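Local atomic coordinates of phosphate-specific transport system accessory protein PhoU homolog (Streptococcus pneumoniae, PDB entry 2I0M), a protein that probably takes part in regulating phosphate uptake, as a zinc-binding, all-helical homodimer that accompanies the phosphate-specific transport system. Residues Glu13-Leu17 and Leu134-His140; His140-Ile146 and Leu204-Glu208; Gln118-Met122 and Tyr158-Leu162; Ala103-Lys108 and Asn179-Tyr183; Ile59-Ala64 and Ile83-Cys87. All blocks are in the same frame, centred on the assembly; numbering follows the deposited sequence.

Contact 1 (Glu13-Leu17 and Leu134-His140); sequences EQSFL and LVAFPLH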
# COMPACT_ATOMS: atom_id res chain seq x y z
N GLU A 13 -3.81 -4.28 -22.05
CA GLU A 13 -3.45 -2.93 -21.60
C GLU A 13 -4.64 -1.96 -21.59
O GLU A 13 -4.73 -1.09 -20.72
CB GLU A 13 -2.31 -2.37 -22.46
CG GLU A 13 -1.79 -1.04 -21.96
CD GLU A 13 -0.44 -0.70 -22.55
OE1 GLU A 13 -0.33 -0.56 -23.78
OE2 GLU A 13 0.52 -0.59 -21.76
N GLN A 14 -5.54 -2.09 -22.57
CA GLN A 14 -6.69 -1.19 -22.65
C GLN A 14 -7.70 -1.46 -21.54
O GLN A 14 -8.29 -0.51 -21.02
CB GLN A 14 -7.36 -1.24 -24.04
CG GLN A 14 -6.60 -0.49 -25.14
CD GLN A 14 -6.39 1.00 -24.84
OE1 GLN A 14 -5.27 1.50 -24.84
NE2 GLN A 14 -7.48 1.70 -24.58
N SER A 15 -7.88 -2.74 -21.20
CA SER A 15 -8.70 -3.13 -20.05
C SER A 15 -8.20 -2.45 -18.77
O SER A 15 -9.00 -1.91 -18.00
CB SER A 15 -8.67 -4.65 -19.83
OG SER A 15 -9.39 -5.32 -20.85
N PHE A 16 -6.89 -2.47 -18.58
CA PHE A 16 -6.22 -1.89 -17.42
C PHE A 16 -6.34 -0.35 -17.36
O PHE A 16 -6.65 0.21 -16.30
CB PHE A 16 -4.75 -2.36 -17.39
CG PHE A 16 -3.88 -1.60 -16.43
CD1 PHE A 16 -3.07 -0.57 -16.89
CD2 PHE A 16 -3.89 -1.90 -15.06
CE1 PHE A 16 -2.29 0.15 -16.02
CE2 PHE A 16 -3.12 -1.17 -14.17
CZ PHE A 16 -2.30 -0.16 -14.64
N LEU A 17 -6.13 0.33 -18.48
CA LEU A 17 -6.37 1.78 -18.57
C LEU A 17 -7.83 2.17 -18.31
O LEU A 17 -8.10 3.17 -17.62
CB LEU A 17 -5.88 2.36 -19.91
CG LEU A 17 -4.41 2.10 -20.24
CD1 LEU A 17 -4.11 2.65 -21.62
CD2 LEU A 17 -3.48 2.70 -19.22
N LEU A 134 -1.79 7.49 -16.53
CA LEU A 134 -2.61 6.87 -17.58
C LEU A 134 -2.18 7.20 -19.01
O LEU A 134 -2.24 6.34 -19.87
CB LEU A 134 -4.11 7.14 -17.36
CG LEU A 134 -4.62 6.62 -16.01
CD1 LEU A 134 -6.13 6.73 -15.96
CD2 LEU A 134 -4.18 5.19 -15.70
N VAL A 135 -1.77 8.44 -19.25
CA VAL A 135 -1.19 8.83 -20.55
C VAL A 135 0.21 8.21 -20.74
O VAL A 135 0.53 7.69 -21.81
CB VAL A 135 -1.10 10.37 -20.71
CG1 VAL A 135 -0.42 10.76 -22.02
CG2 VAL A 135 -2.49 11.02 -20.62
N ALA A 136 1.04 8.27 -19.69
CA ALA A 136 2.41 7.74 -19.74
C ALA A 136 2.50 6.22 -19.89
O ALA A 136 3.42 5.71 -20.51
CB ALA A 136 3.19 8.19 -18.51
N PHE A 137 1.54 5.48 -19.32
CA PHE A 137 1.65 4.03 -19.20
C PHE A 137 1.83 3.27 -20.55
O PHE A 137 2.73 2.45 -20.66
CB PHE A 137 0.50 3.46 -18.35
CG PHE A 137 0.71 2.07 -17.89
CD1 PHE A 137 1.03 1.80 -16.56
CD2 PHE A 137 0.57 0.98 -18.78
CE1 PHE A 137 1.24 0.48 -16.11
CE2 PHE A 137 0.79 -0.35 -18.33
CZ PHE A 137 1.12 -0.59 -17.00
N PRO A 138 0.97 3.55 -21.56
CA PRO A 138 1.11 2.91 -22.90
C PRO A 138 2.45 3.16 -23.60
O PRO A 138 2.85 2.37 -24.46
CB PRO A 138 -0.02 3.57 -23.74
CG PRO A 138 -0.96 4.11 -22.77
CD PRO A 138 -0.21 4.43 -21.50
N LEU A 139 3.12 4.25 -23.23
CA LEU A 139 4.45 4.56 -23.75
C LEU A 139 5.53 3.66 -23.18
O LEU A 139 6.54 3.41 -23.82
CB LEU A 139 4.79 6.04 -23.55
CG LEU A 139 3.88 6.98 -24.35
CD1 LEU A 139 3.92 8.39 -23.80
CD2 LEU A 139 4.20 6.98 -25.85
N HIS A 140 5.30 3.13 -21.98
CA HIS A 140 6.30 2.28 -21.31
C HIS A 140 7.64 3.01 -21.05
O HIS A 140 8.68 2.38 -20.89
CB HIS A 140 6.54 0.97 -22.10
CG HIS A 140 5.29 0.20 -22.41
ND1 HIS A 140 4.19 0.18 -21.57
CD2 HIS A 140 4.97 -0.59 -23.46
CE1 HIS A 140 3.25 -0.58 -22.11
NE2 HIS A 140 3.70 -1.07 -23.25

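Contact 2 (His140-Ile146 and Leu204-Glu208); sequences HQASKAI and LVYLE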
# COMPACT_ATOMS: atom_id res chain seq x y z
N HIS A 140 5.30 3.13 -21.98
CA HIS A 140 6.30 2.28 -21.31
C HIS A 140 7.64 3.01 -21.05
O HIS A 140 8.68 2.38 -20.89
CB HIS A 140 6.54 0.97 -22.10
CG HIS A 140 5.29 0.20 -22.41
ND1 HIS A 140 4.19 0.18 -21.57
CD2 HIS A 140 4.97 -0.59 -23.46
CE1 HIS A 140 3.25 -0.58 -22.11
NE2 HIS A 140 3.70 -1.07 -23.25
N GLN A 141 7.57 4.34 -21.01
CA GLN A 141 8.70 5.25 -20.78
C GLN A 141 9.06 5.31 -19.27
O GLN A 141 8.36 5.98 -18.50
CB GLN A 141 8.26 6.65 -21.20
CG GLN A 141 9.25 7.45 -22.00
CD GLN A 141 9.05 7.28 -23.49
OE1 GLN A 141 8.64 8.23 -24.18
NE2 GLN A 141 9.34 6.09 -24.00
N ALA A 142 10.15 4.64 -18.86
CA ALA A 142 10.64 4.71 -17.48
C ALA A 142 10.72 6.14 -16.92
O ALA A 142 10.31 6.39 -15.79
CB ALA A 142 12.01 4.03 -17.36
N SER A 143 11.20 7.08 -17.73
CA SER A 143 11.43 8.46 -17.30
C SER A 143 10.18 9.27 -16.99
O SER A 143 10.17 10.04 -16.03
CB SER A 143 12.28 9.20 -18.31
OG SER A 143 13.41 8.40 -18.60
N LYS A 144 9.14 9.12 -17.79
CA LYS A 144 7.87 9.76 -17.45
C LYS A 144 7.32 9.15 -16.14
O LYS A 144 6.86 9.89 -15.27
CB LYS A 144 6.85 9.71 -18.60
CG LYS A 144 7.43 10.04 -19.99
CD LYS A 144 6.47 10.85 -20.89
CE LYS A 144 5.13 10.15 -21.08
NZ LYS A 144 4.04 11.08 -21.55
N ALA A 145 7.42 7.83 -15.97
CA ALA A 145 7.04 7.17 -14.72
C ALA A 145 7.77 7.77 -13.52
O ALA A 145 7.14 8.15 -12.54
CB ALA A 145 7.28 5.66 -14.78
N ILE A 146 9.10 7.86 -13.63
CA ILE A 146 9.96 8.38 -12.57
C ILE A 146 9.62 9.83 -12.19
O ILE A 146 9.54 10.16 -10.99
CB ILE A 146 11.45 8.26 -12.95
CG1 ILE A 146 11.87 6.79 -12.97
CG2 ILE A 146 12.34 9.08 -12.00
CD1 ILE A 146 13.23 6.53 -13.60
N LEU A 204 6.49 0.25 -13.86
CA LEU A 204 6.79 0.72 -15.21
C LEU A 204 8.31 0.77 -15.45
O LEU A 204 8.79 0.41 -16.53
CB LEU A 204 6.14 2.09 -15.43
CG LEU A 204 5.45 2.53 -16.73
CD1 LEU A 204 4.92 1.35 -17.55
CD2 LEU A 204 4.31 3.53 -16.40
N VAL A 205 9.08 1.19 -14.43
CA VAL A 205 10.53 1.22 -14.62
C VAL A 205 11.08 -0.21 -14.73
O VAL A 205 11.93 -0.47 -15.58
CB VAL A 205 11.31 2.17 -13.62
CG1 VAL A 205 10.98 1.89 -12.20
CG2 VAL A 205 12.84 2.07 -13.81
N TYR A 206 10.55 -1.12 -13.91
CA TYR A 206 10.83 -2.55 -13.97
C TYR A 206 10.53 -3.16 -15.34
O TYR A 206 11.21 -4.07 -15.80
CB TYR A 206 10.04 -3.28 -12.88
CG TYR A 206 9.67 -4.71 -13.21
CD1 TYR A 206 10.50 -5.78 -12.85
CD2 TYR A 206 8.47 -4.99 -13.87
CE1 TYR A 206 10.15 -7.11 -13.16
CE2 TYR A 206 8.11 -6.29 -14.18
CZ TYR A 206 8.94 -7.34 -13.82
OH TYR A 206 8.55 -8.62 -14.15
N LEU A 207 9.49 -2.65 -15.99
CA LEU A 207 9.09 -3.15 -17.30
C LEU A 207 10.14 -2.81 -18.37
O LEU A 207 10.52 -3.66 -19.18
CB LEU A 207 7.68 -2.62 -17.64
CG LEU A 207 7.01 -2.90 -18.98
CD1 LEU A 207 7.00 -4.40 -19.33
CD2 LEU A 207 5.61 -2.32 -18.99
N GLU A 208 10.64 -1.58 -18.36
CA GLU A 208 11.67 -1.19 -19.31
C GLU A 208 13.04 -1.74 -18.93
O GLU A 208 13.83 -2.10 -19.79
CB GLU A 208 11.73 0.33 -19.46
CG GLU A 208 12.73 0.76 -20.55
CD GLU A 208 12.35 2.03 -21.27
OE1 GLU A 208 11.71 2.90 -20.66
OE2 GLU A 208 12.72 2.16 -22.45

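Contact 3 (Gln118-Met122 and Tyr158-Leu162); sequences QLHQM and YYYAL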
# COMPACT_ATOMS: atom_id res chain seq x y z
N GLN A 118 -5.60 24.07 0.90
CA GLN A 118 -4.45 23.15 0.92
C GLN A 118 -4.85 21.72 0.57
O GLN A 118 -4.18 21.03 -0.21
CB GLN A 118 -3.76 23.17 2.28
CG GLN A 118 -2.70 24.25 2.47
CD GLN A 118 -1.55 23.77 3.35
OE1 GLN A 118 -0.85 22.81 3.01
NE2 GLN A 118 -1.34 24.43 4.48
N LEU A 119 -5.96 21.28 1.15
CA LEU A 119 -6.56 19.98 0.88
C LEU A 119 -6.97 19.80 -0.59
O LEU A 119 -6.78 18.73 -1.18
CB LEU A 119 -7.76 19.78 1.80
CG LEU A 119 -8.04 18.32 2.13
CD1 LEU A 119 -8.49 18.17 3.59
CD2 LEU A 119 -9.05 17.74 1.16
N HIS A 120 -7.55 20.86 -1.16
CA HIS A 120 -7.90 20.95 -2.58
C HIS A 120 -6.64 20.78 -3.42
O HIS A 120 -6.66 20.14 -4.47
CB HIS A 120 -8.57 22.31 -2.92
CG HIS A 120 -9.97 22.47 -2.40
ND1 HIS A 120 -10.78 23.54 -2.74
CD2 HIS A 120 -10.72 21.69 -1.59
CE1 HIS A 120 -11.95 23.42 -2.15
NE2 HIS A 120 -11.94 22.30 -1.44
N GLN A 121 -5.54 21.36 -2.96
CA GLN A 121 -4.27 21.31 -3.68
C GLN A 121 -3.65 19.92 -3.64
O GLN A 121 -3.20 19.42 -4.67
CB GLN A 121 -3.28 22.34 -3.16
CG GLN A 121 -3.71 23.79 -3.41
CD GLN A 121 -3.97 24.08 -4.87
OE1 GLN A 121 -3.21 23.65 -5.74
NE2 GLN A 121 -5.03 24.83 -5.15
N MET A 122 -3.65 19.30 -2.46
CA MET A 122 -3.20 17.92 -2.30
C MET A 122 -4.04 17.03 -3.20
O MET A 122 -3.52 16.10 -3.83
CB MET A 122 -3.33 17.50 -0.83
CG MET A 122 -2.87 16.06 -0.51
SD MET A 122 -2.95 15.63 1.26
CE MET A 122 -4.64 15.96 1.61
N TYR A 158 2.30 18.00 1.84
CA TYR A 158 0.90 18.31 2.13
C TYR A 158 0.41 17.46 3.30
O TYR A 158 -0.26 17.97 4.19
CB TYR A 158 -0.00 18.08 0.92
CG TYR A 158 0.09 19.11 -0.18
CD1 TYR A 158 -0.08 20.47 0.09
CD2 TYR A 158 0.32 18.73 -1.50
CE1 TYR A 158 -0.01 21.42 -0.93
CE2 TYR A 158 0.39 19.67 -2.53
CZ TYR A 158 0.22 21.01 -2.24
OH TYR A 158 0.30 21.94 -3.26
N TYR A 159 0.74 16.18 3.29
CA TYR A 159 0.30 15.27 4.34
C TYR A 159 0.72 15.72 5.75
O TYR A 159 -0.11 15.77 6.65
CB TYR A 159 0.75 13.82 4.07
CG TYR A 159 0.33 12.86 5.14
CD1 TYR A 159 -1.02 12.54 5.32
CD2 TYR A 159 1.25 12.29 5.99
CE1 TYR A 159 -1.43 11.69 6.32
CE2 TYR A 159 0.85 11.41 7.01
CZ TYR A 159 -0.51 11.12 7.15
OH TYR A 159 -0.93 10.25 8.14
N TYR A 160 1.99 16.07 5.92
CA TYR A 160 2.49 16.44 7.24
C TYR A 160 2.03 17.82 7.68
O TYR A 160 1.58 17.98 8.81
CB TYR A 160 4.02 16.26 7.34
CG TYR A 160 4.43 14.79 7.28
CD1 TYR A 160 4.21 13.93 8.36
CD2 TYR A 160 5.00 14.25 6.12
CE1 TYR A 160 4.57 12.58 8.30
CE2 TYR A 160 5.37 12.91 6.05
CZ TYR A 160 5.15 12.08 7.14
OH TYR A 160 5.51 10.75 7.06
N ALA A 161 2.10 18.79 6.77
CA ALA A 161 1.59 20.13 7.01
C ALA A 161 0.13 20.09 7.44
O ALA A 161 -0.26 20.75 8.39
CB ALA A 161 1.76 21.01 5.78
N LEU A 162 -0.69 19.32 6.73
CA LEU A 162 -2.10 19.25 7.09
C LEU A 162 -2.35 18.47 8.39
O LEU A 162 -3.27 18.79 9.13
CB LEU A 162 -2.95 18.73 5.93
CG LEU A 162 -3.29 19.79 4.87
CD1 LEU A 162 -3.48 19.19 3.49
CD2 LEU A 162 -4.53 20.60 5.27

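Contact 4 (Ala103-Lys108 and Asn179-Tyr183); sequences AVLQLK and NGTQY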
# COMPACT_ATOMS: atom_id res chain seq x y z
N ALA A 103 -15.75 9.21 5.03
CA ALA A 103 -15.44 10.33 5.92
C ALA A 103 -16.37 11.53 5.69
O ALA A 103 -16.66 12.27 6.62
CB ALA A 103 -13.98 10.73 5.78
N VAL A 104 -16.83 11.72 4.45
CA VAL A 104 -17.76 12.79 4.10
C VAL A 104 -19.12 12.59 4.77
O VAL A 104 -19.81 13.55 5.07
CB VAL A 104 -17.91 12.94 2.55
CG1 VAL A 104 -19.11 13.83 2.18
CG2 VAL A 104 -16.62 13.49 1.93
N LEU A 105 -19.49 11.33 5.01
CA LEU A 105 -20.75 11.00 5.69
C LEU A 105 -20.67 11.28 7.19
O LEU A 105 -21.69 11.41 7.86
CB LEU A 105 -21.11 9.53 5.48
CG LEU A 105 -21.26 8.93 4.08
CD1 LEU A 105 -21.54 7.44 4.21
CD2 LEU A 105 -22.35 9.63 3.30
N GLN A 106 -19.45 11.36 7.71
CA GLN A 106 -19.22 11.57 9.13
C GLN A 106 -19.00 13.05 9.44
O GLN A 106 -18.91 13.45 10.61
CB GLN A 106 -18.02 10.73 9.59
CG GLN A 106 -18.19 9.22 9.36
CD GLN A 106 -19.33 8.62 10.17
OE1 GLN A 106 -19.18 8.32 11.35
NE2 GLN A 106 -20.48 8.44 9.53
N LEU A 107 -18.92 13.86 8.38
CA LEU A 107 -18.72 15.30 8.55
C LEU A 107 -19.98 16.01 9.06
O LEU A 107 -21.10 15.75 8.61
CB LEU A 107 -18.22 15.95 7.25
CG LEU A 107 -16.76 15.69 6.86
CD1 LEU A 107 -16.41 16.41 5.56
CD2 LEU A 107 -15.79 16.10 7.97
N LYS A 108 -19.77 16.90 10.03
CA LYS A 108 -20.84 17.72 10.59
C LYS A 108 -20.59 19.18 10.24
O LYS A 108 -19.45 19.65 10.24
CB LYS A 108 -20.92 17.56 12.12
CG LYS A 108 -21.07 16.12 12.61
CD LYS A 108 -22.49 15.59 12.43
CE LYS A 108 -22.68 14.24 13.12
NZ LYS A 108 -21.89 13.15 12.47
N ASN A 179 -14.87 16.09 13.38
CA ASN A 179 -14.44 16.47 12.05
C ASN A 179 -12.94 16.33 11.84
O ASN A 179 -12.49 15.93 10.77
CB ASN A 179 -14.86 17.90 11.74
CG ASN A 179 -16.26 17.99 11.16
OD1 ASN A 179 -16.61 18.99 10.54
ND2 ASN A 179 -17.06 16.95 11.36
N GLY A 180 -12.17 16.68 12.87
CA GLY A 180 -10.71 16.60 12.83
C GLY A 180 -10.27 15.21 12.43
O GLY A 180 -9.57 15.05 11.43
N THR A 181 -10.72 14.23 13.21
CA THR A 181 -10.48 12.80 12.96
C THR A 181 -10.83 12.40 11.53
O THR A 181 -10.13 11.61 10.90
CB THR A 181 -11.27 11.93 13.98
OG1 THR A 181 -11.02 12.39 15.31
CG2 THR A 181 -10.86 10.47 13.89
N GLN A 182 -11.91 12.98 11.00
CA GLN A 182 -12.37 12.70 9.65
C GLN A 182 -11.44 13.29 8.58
O GLN A 182 -11.11 12.62 7.60
CB GLN A 182 -13.83 13.15 9.45
CG GLN A 182 -14.86 12.38 10.30
CD GLN A 182 -14.74 10.86 10.18
OE1 GLN A 182 -14.61 10.31 9.08
NE2 GLN A 182 -14.80 10.17 11.32
N TYR A 183 -11.00 14.53 8.79
CA TYR A 183 -10.01 15.15 7.91
C TYR A 183 -8.61 14.53 8.02
O TYR A 183 -7.82 14.61 7.08
CB TYR A 183 -9.94 16.66 8.13
CG TYR A 183 -11.05 17.41 7.45
CD1 TYR A 183 -10.96 17.75 6.10
CD2 TYR A 183 -12.21 17.78 8.15
CE1 TYR A 183 -11.98 18.45 5.47
CE2 TYR A 183 -13.23 18.47 7.51
CZ TYR A 183 -13.11 18.80 6.17
OH TYR A 183 -14.13 19.48 5.54

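Contact 5 (Ile59-Ala64 and Ile83-Cys87); sequences IELTCA and IMSSC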
# COMPACT_ATOMS: atom_id res chain seq x y z
N ILE A 59 -9.53 -8.63 -15.13
CA ILE A 59 -8.18 -8.39 -15.65
C ILE A 59 -7.18 -9.42 -15.14
O ILE A 59 -6.48 -10.05 -15.96
CB ILE A 59 -7.71 -6.98 -15.31
CG1 ILE A 59 -8.59 -5.95 -16.02
CG2 ILE A 59 -6.23 -6.78 -15.68
CD1 ILE A 59 -8.53 -4.59 -15.37
N GLU A 60 -7.12 -9.60 -13.81
CA GLU A 60 -6.34 -10.69 -13.17
C GLU A 60 -6.50 -12.03 -13.87
O GLU A 60 -5.52 -12.77 -14.04
CB GLU A 60 -6.75 -10.88 -11.71
CG GLU A 60 -6.19 -9.88 -10.74
CD GLU A 60 -6.52 -10.19 -9.28
OE1 GLU A 60 -7.54 -10.85 -8.98
OE2 GLU A 60 -5.74 -9.75 -8.42
N LEU A 61 -7.74 -12.34 -14.27
CA LEU A 61 -8.09 -13.64 -14.84
C LEU A 61 -7.67 -13.81 -16.29
O LEU A 61 -7.18 -14.88 -16.66
CB LEU A 61 -9.59 -13.94 -14.68
CG LEU A 61 -9.99 -14.95 -13.58
CD1 LEU A 61 -9.58 -14.48 -12.19
CD2 LEU A 61 -11.50 -15.22 -13.62
N THR A 62 -7.85 -12.77 -17.11
CA THR A 62 -7.36 -12.82 -18.49
C THR A 62 -5.83 -12.73 -18.55
O THR A 62 -5.21 -13.27 -19.47
CB THR A 62 -8.05 -11.79 -19.47
OG1 THR A 62 -7.24 -10.63 -19.65
CG2 THR A 62 -9.45 -11.40 -19.02
N CYS A 63 -5.21 -12.07 -17.57
CA CYS A 63 -3.76 -12.13 -17.37
C CYS A 63 -3.32 -13.57 -17.12
O CYS A 63 -2.54 -14.14 -17.90
CB CYS A 63 -3.32 -11.28 -16.18
SG CYS A 63 -3.04 -9.51 -16.46
N ALA A 64 -3.84 -14.16 -16.04
CA ALA A 64 -3.48 -15.53 -15.64
C ALA A 64 -3.64 -16.53 -16.78
O ALA A 64 -2.78 -17.38 -16.98
CB ALA A 64 -4.28 -15.96 -14.42
N ILE A 83 0.70 -5.66 -15.30
CA ILE A 83 -0.74 -5.42 -15.32
C ILE A 83 -1.39 -6.04 -14.07
O ILE A 83 -2.17 -5.37 -13.39
CB ILE A 83 -1.38 -5.97 -16.62
CG1 ILE A 83 -0.82 -5.25 -17.87
CG2 ILE A 83 -2.90 -5.95 -16.52
CD1 ILE A 83 -1.33 -3.82 -18.16
N MET A 84 -1.02 -7.28 -13.74
CA MET A 84 -1.57 -7.98 -12.57
C MET A 84 -1.30 -7.21 -11.30
O MET A 84 -2.19 -6.99 -10.49
CB MET A 84 -0.97 -9.38 -12.45
CG MET A 84 -1.51 -10.37 -13.45
SD MET A 84 -1.24 -12.09 -12.93
CE MET A 84 -0.90 -12.86 -14.48
N SER A 85 -0.06 -6.77 -11.15
CA SER A 85 0.37 -6.01 -9.99
C SER A 85 -0.25 -4.62 -9.94
O SER A 85 -0.64 -4.15 -8.89
CB SER A 85 1.90 -5.93 -9.99
OG SER A 85 2.34 -4.72 -9.38
N SER A 86 -0.35 -3.95 -11.09
CA SER A 86 -0.86 -2.60 -11.13
C SER A 86 -2.39 -2.52 -10.99
O SER A 86 -2.91 -1.54 -10.46
CB SER A 86 -0.41 -1.89 -12.42
OG SER A 86 1.00 -1.70 -12.46
N CYS A 87 -3.12 -3.53 -11.45
CA CYS A 87 -4.58 -3.45 -11.36
C CYS A 87 -5.04 -3.57 -9.89
O CYS A 87 -5.97 -2.90 -9.46
CB CYS A 87 -5.28 -4.41 -12.33
SG CYS A 87 -5.16 -6.12 -11.89

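Contact 1 (Glu13-Leu17 and Leu134-His140)
Glu13-Leu17 and Leu134-His140 run in opposite senses, with Leu17 CA 6.4 Å from Leu134 CA and Glu13 CA 7.5 Å from Pro138 CA. The two phenylalanines meet in the middle. Phe16 brings one ring corner over the centre of the Phe137 ring, and its CE1 lies 3.5 Å from Phe137 CE1. The planes are tilted 45° apart, so the pair is neither a parallel stack nor a T. Phe137 CG stands anti to its own backbone N (chi1 -165°), and this sends the ring across to helix 5-35. Glu13 reaches out on an extended chain to the rim of the same ring. Its OE2 lies in the ring plane, 3.4 Å from Phe137 CD2, where the aromatic hydrogens point. The carboxylate itself is turned nearly at a right angle to the ring. Leu17 divides its two methyls: CD1 touches Pro138 CG at 3.7 Å, while CD2 lies 3.9 Å from Leu134 O. His140 folds back on its own segment, and its ND1 makes a weak, bent hydrogen bond to Phe137 O. Ile83 and Leu90 of helix 74-105 pack on Phe16, whereas Ile200 and Leu204 of helix 177-209 pack on Phe137. The N-terminal helix thus packs against the C-terminal end of helix 117-136 and the turn after it, inside the all-helical PhoU fold.

Contact 2 (His140-Ile146 and Leu204-Glu208)
Ala145 and Leu204 form the apolar centre, with Ala145 CB 3.8 Å from Leu204 CB. This is an antiparallel helix pair of the PhoU fold: helices 142-146 and 204-208 cross at -162°, with axes 8.8 Å apart. Ala142 and Ala145 are small, consistent with the close approach, and Ala142 CA comes to 4.5 Å from Val205 CA. Beside them Ala142 CB meets the CG2 methyl of Val205 at 4.1 Å. That methyl is anti to the backbone N of Val205, and Ile146 CD1 reaches it more loosely. Leu133 of helix 117-136 covers Leu204. Toward the turn, Leu207 CD2 makes an off-centre CH-pi contact with the His140 ring, 28° from the ring normal. The polar edge belongs to Glu208. Its CG lies anti to the backbone N and the chain then bends, which carries the carboxylate to the start of helix 142-150. Gln141 occupies the N-cap position. A carboxylate placed at this helix start would be favoured by the helix dipole. Glu208 OE1 lies 3.1 Å from His140 O, two acceptors that do not bond. Glu208 OE1 accepts the backbone N-H of Ala142 at 2.9 Å, nearly straight at 174° and met close to its own C-O direction.

Contact 3 (Gln118-Met122 and Tyr158-Leu162)
Helices 117-136 and 152-168 pack antiparallel in the C-terminal half of the PhoU fold; within the two segments Met122 and Tyr158 come nearest, CA to CA 6.0 Å. The short axes lie 10.5 Å apart, with 160° between their directions. Tyr158 lays one ring face against the backbone of the other helix. Met122 N sits over the ring centre, and Met122 CA is 3.7 Å from Tyr158 CD2. The ring gets there with CG beside the backbone N, anti to the carbonyl carbon (chi1 -75°). At its far end Tyr158 OH touches the CB of Gln121 at 3.6 Å. Gln118 comes to the ring edge instead: its OE1 lies in the ring plane, 3.8 Å from Tyr158 CD1, and the amide is inclined to the ring. Met122 slides past Tyr158 in the opposite direction, with its CG 3.8 Å from Tyr158 CB. The methionine bends at its last torsion, so that CE turns to Leu162 CD1 at 3.9 Å. The other methyl of Leu162, CD2, rests on Gln118 CB. Ile187 and Leu190 of helix 177-209 cover Met122. Tyr159 turns away from this seam, and its OH is hydrogen-bonded to Tyr159 OH of the second subunit. It is an antiparallel helix-helix contact of the PhoU bundle, apolar where helix 177-209 covers it, with Gln118 exposed at its rim.

Contact 4 (Ala103-Lys108 and Asn179-Tyr183)
Gln106 and Gln182 present two amides turned 78° against each other. Gln106 CB lies over one face of the Gln182 amide, 3.3 Å from Gln182 CD, a tight approach. The oxygen end of the same amide points at Ala103, with Gln182 OE1 3.3 Å from Ala103 CA and 3.4 Å from Ala103 CB. Gln182 reaches this place on a bent chain whose CG is anti to the carbonyl carbon (chi1 -65°). The Tyr183 ring is approached obliquely by Leu107, whose CD2 is 3.5 Å from Tyr183 CE2. The leucine and the tyrosine cross at about a right angle. The second methyl, Leu107 CD1, lies 3.8 Å from Tyr183 OH, and that hydroxyl is hydrogen-bonded to Lys37 NZ. Leu107 CD2 also rests on Gln182 CB at 3.8 Å. The end of Asn179 lies beside the backbone of Leu107 and Lys108, where the chain has left the helix. Lys39 NZ holds Leu107 O by a hydrogen bond from the start of helix 39-66. Leu107 is buried against helix 177-209, while Gln106 and Lys108 lie at the surface. This is the outgoing end of helix 74-105, where the chain turns toward helix 117-136. It joins the C-terminal end of helix 74-105, and the chain leaving it, to the first turns of helix 177-209, at one end of the elongated PhoU bundle.

Contact 5 (Ile59-Ala64 and Ile83-Cys87)
Glu60 OE2 forms a salt bridge with Arg203 NH1 of the second subunit, and both oxygens of this carboxylate are hydrogen-bonded outside the two segments. Across the contact the aliphatic part of Glu60 touches Cys87, with Glu60 CG 4.1 Å from Cys87 SG. Cys87 SG lies between the backbone N and the carbonyl carbon (chi1 72°). From there it also touches Ile59 CG2 at 4.0 Å. Ile83 uses its CG2 methyl, which lies 3.5 Å from Ile59 CG2 and 3.6 Å from Cys63 SG. The two isoleucines cross at about a right angle. Helices 39-66 and 74-105 follow each other in the chain and form an antiparallel helical hairpin of the PhoU fold. Their short axes are 9.5 Å apart and 169° from parallel. Leu12 and Leu19 of helix 5-35 cover this seam within the same chain. Met84 packs on Cys63. Its CG and CE both press on Cys63 CB, CE at 3.4 Å, and Met84 CE also reaches Ala64 N at 3.6 Å. The methionine packs in addition on Met84 of the second subunit.

Overall arrangement
Contact 5 is the fully buried one, made of methyls and sulfurs; the other four are partly buried. Contacts 1, 2 and 5 lie toward one end of the elongated chain. Contact 1 touches both of the others, and shares His140 with contact 2. Contacts 3 and 4 occupy the other end and meet through Leu119 and Tyr183. Long helices connect the ends: 117-136 serves contacts 1 and 3, 74-105 serves 4 and 5, and 177-209 serves 2 and 4. Glutamine side chains take part in contacts 3 and 4, whereas contact 2 has a hydrogen bond from a backbone N-H to a carboxylate. The second subunit touches contacts 3 and 5.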